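Local coordinates for alanine racemase (Oenococcus oeni PSU-1, PDB 3HUR), which belongs to the alanine racemase family and pairs an N-terminal TIM-barrel domain with a C-terminal domain built mainly of beta strands, at residues 297-302 with 307-312; 286-289 with 294-297. One frame throughout, in Å; residues are numbered along the deposited sequence.

Both contacts lie in the C-terminal domain, and their centres are about 11 Å apart. Interaction 2 comes first along the chain. It lies within the connection from strand 281-286 to strand 298-299, with 286-289 against the 3-10 segment that runs through 294-297. R297 is shared with interaction 1. There the chain runs through 298-299, turns a corner at K300 and S301, and enters the hairpin of strands 302-305 and 308-311. K300 joins the contacts directly, because its NZ gives a weak hydrogen bond to L295 O. F288, W294 and L295 of interaction 2 and S302 and R309 of interaction 1 all touch strand 334-339, so both contacts fasten this part of the chain onto the domain's mixed sheet.

Interaction 1 (297-302 with 307-312); sequences RMQKSS and GKRMPI
The carbonyl oxygen of S301 meets two donors. I312 N, from the other segment, lies 3.0 Å from S301 O in a nearly straight bond (168° at the hydrogen). S302 OG adds a weak bond to the same oxygen. This is the open end of an antiparallel beta hairpin, strands 302-305 and 308-311. S302 and P311 form a non-hydrogen-bonded pair there, with CA atoms 4.4 Å apart. CA-H...O contacts flank the pair: P311 CA reaches S301 O at 3.4 Å, and S302 CA reaches M310 O at 3.5 Å. I312 packs against the corner of the chain. Its CG2, anti to the backbone N, comes within 3.5 Å of K300 O. On the sheet face of S302 and P311, R309 runs extended from CG to NE and brings its guanidinium across S302. S302 OG stands 3.5 Å above one face of this group, toward its rim. I338 of strand 334-339 touches both S302 and R309. The Q299 and R309 side chains cross at about a right angle, with amide and guanidinium planes 86° apart. Q299 NE2 lies 3.9 Å from R309 NH2, a van der Waals approach of two N-H groups and not a hydrogen bond.

Interaction 2 (286-289 with 294-297); sequences LPFG and WLRR
F288 and W294 form the aromatic part of this contact. W294 CH2 lies over one face of the F288 ring, 3.9 Å from F288 CG and offset toward the rim. The ring planes are 53° apart, and the centres of the F288 ring and the six-membered ring of W294 are 5.5 Å apart. With chi1 at 55°, the F288 ring is directed toward 294-297, where W294 CH2 and L295 CD1 meet it. L295 supplies the apolar contacts of its two branches. Its CD1 meets F288 CD1 at 3.8 Å, and the two side chains cross at about a right angle. The other branch, L295 CD2, rests against the carbonyl group of G289, 3.8 Å from G289 O. The segments belong to the connection between strands 281-286 and 298-299 of the C-terminal domain. P287 centres an inverse gamma turn at its start, and a 3-10 segment runs through 294-297 near its end. All four touching residues are buried. L337 of strand 334-339 touches F288, W294 and L295, while T10 of strand 10-15 touches both aromatic residues. Backbone atoms take the polar bonds: R297 N binds W294 O at 3.2 Å, F288 O accepts from the T321 hydroxyl, and G289 N donates to D292 OD2.

Interaction 1 (297-302 with 307-312)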
loop_
_atom_site.group_PDB
_atom_site.type_symbol
_atom_site.label_atom_id
_atom_site.label_comp_id
_atom_site.label_asym_id
_atom_site.label_seq_id
_atom_site.Cartn_x
_atom_site.Cartn_y
_atom_site.Cartn_z
ATOM N N ARG A 297 9.557 7.546 -4.827
ATOM C CA ARG A 297 10.653 7.376 -5.762
ATOM C C ARG A 297 11.672 8.504 -5.709
ATOM O O ARG A 297 12.645 8.497 -6.494
ATOM C CB ARG A 297 10.155 7.193 -7.199
ATOM C CG ARG A 297 9.734 8.432 -7.939
ATOM C CD ARG A 297 9.856 8.254 -9.452
ATOM N NE ARG A 297 8.929 7.267 -10.035
ATOM C CZ ARG A 297 9.111 6.692 -11.234
ATOM N NH1 ARG A 297 10.153 7.022 -11.977
ATOM N NH2 ARG A 297 8.232 5.800 -11.711
ATOM N N MET A 298 11.467 9.461 -4.803
ATOM C CA MET A 298 12.344 10.614 -4.710
ATOM C C MET A 298 13.248 10.546 -3.471
ATOM O O MET A 298 12.856 10.051 -2.417
ATOM C CB MET A 298 11.537 11.905 -4.671
ATOM C CG MET A 298 10.531 12.086 -5.782
ATOM S SD MET A 298 11.181 12.241 -7.411
ATOM C CE MET A 298 9.607 11.896 -8.163
ATOM N N GLN A 299 14.461 11.055 -3.598
ATOM C CA GLN A 299 15.339 11.119 -2.472
ATOM C C GLN A 299 14.784 12.191 -1.551
ATOM O O GLN A 299 14.267 13.221 -2.001
ATOM C CB GLN A 299 16.780 11.422 -2.920
ATOM C CG GLN A 299 17.032 12.849 -3.434
ATOM C CD GLN A 299 18.503 13.250 -3.382
ATOM O OE1 GLN A 299 19.340 12.757 -4.175
ATOM N NE2 GLN A 299 18.836 14.146 -2.442
ATOM N N LYS A 300 14.895 11.968 -0.258
ATOM C CA LYS A 300 14.292 12.874 0.682
ATOM C C LYS A 300 15.316 13.652 1.529
ATOM O O LYS A 300 15.019 14.068 2.651
ATOM C CB LYS A 300 13.272 12.095 1.511
ATOM C CG LYS A 300 11.977 11.917 0.717
ATOM C CD LYS A 300 11.073 10.831 1.271
ATOM C CE LYS A 300 11.563 9.422 0.930
ATOM N NZ LYS A 300 10.869 8.856 -0.231
ATOM N N SER A 301 16.488 13.911 0.958
ATOM C CA SER A 301 17.485 14.794 1.585
ATOM C C SER A 301 17.686 16.135 0.889
ATOM O O SER A 301 18.257 17.063 1.481
ATOM C CB SER A 301 18.835 14.082 1.676
ATOM O OG SER A 301 19.134 13.380 0.486
ATOM N N SER A 302 17.215 16.276 -0.346
ATOM C CA SER A 302 17.452 17.507 -1.094
ATOM C C SER A 302 16.427 17.815 -2.158
ATOM O O SER A 302 15.819 16.918 -2.714
ATOM C CB SER A 302 18.798 17.403 -1.789
ATOM O OG SER A 302 19.775 17.922 -0.943
ATOM N N GLY A 307 18.236 26.425 -9.492
ATOM C CA GLY A 307 19.441 25.748 -9.963
ATOM C C GLY A 307 20.259 25.129 -8.839
ATOM O O GLY A 307 21.112 24.297 -9.086
ATOM N N LYS A 308 19.977 25.502 -7.596
ATOM C CA LYS A 308 20.772 25.020 -6.481
ATOM C C LYS A 308 20.023 23.975 -5.657
ATOM O O LYS A 308 18.794 23.871 -5.640
ATOM C CB LYS A 308 21.232 26.175 -5.562
ATOM C CG LYS A 308 21.365 27.557 -6.259
ATOM C CD LYS A 308 22.464 28.460 -5.625
ATOM C CE LYS A 308 22.742 29.742 -6.470
ATOM N NZ LYS A 308 21.848 30.901 -6.086
ATOM N N ARG A 309 20.811 23.276 -4.881
ATOM C CA ARG A 309 20.384 22.109 -4.212
ATOM C C ARG A 309 20.332 22.379 -2.688
ATOM O O ARG A 309 21.355 22.326 -2.018
ATOM C CB ARG A 309 21.422 21.080 -4.588
ATOM C CG ARG A 309 20.994 19.679 -4.450
ATOM C CD ARG A 309 21.991 18.716 -5.158
ATOM N NE ARG A 309 21.964 17.406 -4.494
ATOM C CZ ARG A 309 22.464 17.139 -3.270
ATOM N NH1 ARG A 309 23.087 18.078 -2.547
ATOM N NH2 ARG A 309 22.352 15.905 -2.759
ATOM N N MET A 310 19.140 22.689 -2.152
ATOM C CA MET A 310 18.972 23.001 -0.711
ATOM C C MET A 310 18.423 21.778 0.049
ATOM O O MET A 310 17.746 20.941 -0.552
ATOM C CB MET A 310 18.097 24.249 -0.527
ATOM C CG MET A 310 18.765 25.517 -1.079
ATOM S SD MET A 310 17.627 26.793 -1.510
ATOM C CE MET A 310 18.328 27.568 -2.973
ATOM N N PRO A 311 18.740 21.649 1.358
ATOM C CA PRO A 311 18.466 20.405 2.051
ATOM C C PRO A 311 17.081 20.316 2.694
ATOM O O PRO A 311 16.505 21.317 3.093
ATOM C CB PRO A 311 19.546 20.387 3.124
ATOM C CG PRO A 311 19.654 21.791 3.504
ATOM C CD PRO A 311 19.486 22.574 2.227
ATOM N N ILE A 312 16.575 19.102 2.810
ATOM C CA ILE A 312 15.308 18.870 3.431
ATOM C C ILE A 312 15.618 18.666 4.889
ATOM O O ILE A 312 16.472 17.864 5.219
ATOM C CB ILE A 312 14.642 17.614 2.861
ATOM C CG1 ILE A 312 13.993 17.944 1.526
ATOM C CG2 ILE A 312 13.596 17.061 3.825
ATOM C CD1 ILE A 312 13.600 16.726 0.723
#

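Interaction 2 (286-289 with 294-297)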
loop_
_atom_site.group_PDB
_atom_site.type_symbol
_atom_site.label_atom_id
_atom_site.label_comp_id
_atom_site.label_asym_id
_atom_site.label_seq_id
_atom_site.Cartn_x
_atom_site.Cartn_y
_atom_site.Cartn_z
ATOM N N LEU A 286 6.855 23.019 1.719
ATOM C CA LEU A 286 6.459 22.649 0.368
ATOM C C LEU A 286 5.213 21.790 0.505
ATOM O O LEU A 286 5.119 20.982 1.419
ATOM C CB LEU A 286 7.594 21.876 -0.339
ATOM C CG LEU A 286 8.994 22.496 -0.286
ATOM C CD1 LEU A 286 9.977 21.639 -1.045
ATOM C CD2 LEU A 286 9.057 23.927 -0.813
ATOM N N PRO A 287 4.249 21.956 -0.390
ATOM C CA PRO A 287 2.996 21.295 -0.154
ATOM C C PRO A 287 2.963 19.881 -0.730
ATOM O O PRO A 287 2.063 19.535 -1.489
ATOM C CB PRO A 287 2.008 22.224 -0.827
ATOM C CG PRO A 287 2.769 22.708 -2.042
ATOM C CD PRO A 287 4.162 22.889 -1.524
ATOM N N PHE A 288 3.944 19.067 -0.364
ATOM C CA PHE A 288 3.822 17.645 -0.525
ATOM C C PHE A 288 4.340 16.877 0.666
ATOM O O PHE A 288 5.174 17.337 1.424
ATOM C CB PHE A 288 4.547 17.194 -1.787
ATOM C CG PHE A 288 5.976 17.610 -1.845
ATOM C CD1 PHE A 288 6.945 16.831 -1.289
ATOM C CD2 PHE A 288 6.341 18.791 -2.459
ATOM C CE1 PHE A 288 8.260 17.206 -1.342
ATOM C CE2 PHE A 288 7.674 19.168 -2.543
ATOM C CZ PHE A 288 8.627 18.370 -1.971
ATOM N N GLY A 289 3.859 15.650 0.781
ATOM C CA GLY A 289 4.363 14.721 1.779
ATOM C C GLY A 289 3.921 13.321 1.492
ATOM O O GLY A 289 3.639 12.976 0.353
ATOM N N TRP A 294 3.887 9.165 -5.374
ATOM C CA TRP A 294 5.088 9.399 -6.126
ATOM C C TRP A 294 6.294 9.761 -5.265
ATOM O O TRP A 294 7.434 9.720 -5.736
ATOM C CB TRP A 294 4.871 10.521 -7.169
ATOM C CG TRP A 294 4.424 11.881 -6.631
ATOM C CD1 TRP A 294 3.129 12.366 -6.593
ATOM C CD2 TRP A 294 5.248 12.915 -6.072
ATOM N NE1 TRP A 294 3.121 13.613 -6.073
ATOM C CE2 TRP A 294 4.403 13.985 -5.749
ATOM C CE3 TRP A 294 6.606 13.046 -5.846
ATOM C CZ2 TRP A 294 4.868 15.163 -5.168
ATOM C CZ3 TRP A 294 7.095 14.233 -5.267
ATOM C CH2 TRP A 294 6.218 15.271 -4.925
ATOM N N LEU A 295 6.078 10.173 -4.023
ATOM C CA LEU A 295 7.208 10.705 -3.238
ATOM C C LEU A 295 8.199 9.591 -2.961
ATOM O O LEU A 295 9.406 9.846 -2.812
ATOM C CB LEU A 295 6.772 11.365 -1.913
ATOM C CG LEU A 295 7.880 12.085 -1.144
ATOM C CD1 LEU A 295 8.345 13.319 -1.880
ATOM C CD2 LEU A 295 7.420 12.460 0.225
ATOM N N ARG A 296 7.697 8.355 -2.942
ATOM C CA ARG A 296 8.560 7.255 -2.574
ATOM C C ARG A 296 9.559 6.882 -3.664
ATOM O O ARG A 296 10.385 6.025 -3.413
ATOM C CB ARG A 296 7.776 6.054 -2.001
ATOM C CG ARG A 296 7.189 5.063 -2.983
ATOM C CD ARG A 296 5.966 4.323 -2.350
ATOM N NE ARG A 296 4.883 4.070 -3.337
ATOM C CZ ARG A 296 3.561 4.100 -3.070
ATOM N NH1 ARG A 296 3.098 4.383 -1.845
ATOM N NH2 ARG A 296 2.679 3.893 -4.047
ATOM N N ARG A 297 9.557 7.546 -4.827
ATOM C CA ARG A 297 10.653 7.376 -5.762
ATOM C C ARG A 297 11.672 8.504 -5.709
ATOM O O ARG A 297 12.645 8.497 -6.494
ATOM C CB ARG A 297 10.155 7.193 -7.199
ATOM C CG ARG A 297 9.734 8.432 -7.939
ATOM C CD ARG A 297 9.856 8.254 -9.452
ATOM N NE ARG A 297 8.929 7.267 -10.035
ATOM C CZ ARG A 297 9.111 6.692 -11.234
ATOM N NH1 ARG A 297 10.153 7.022 -11.977
ATOM N NH2 ARG A 297 8.232 5.800 -11.711
#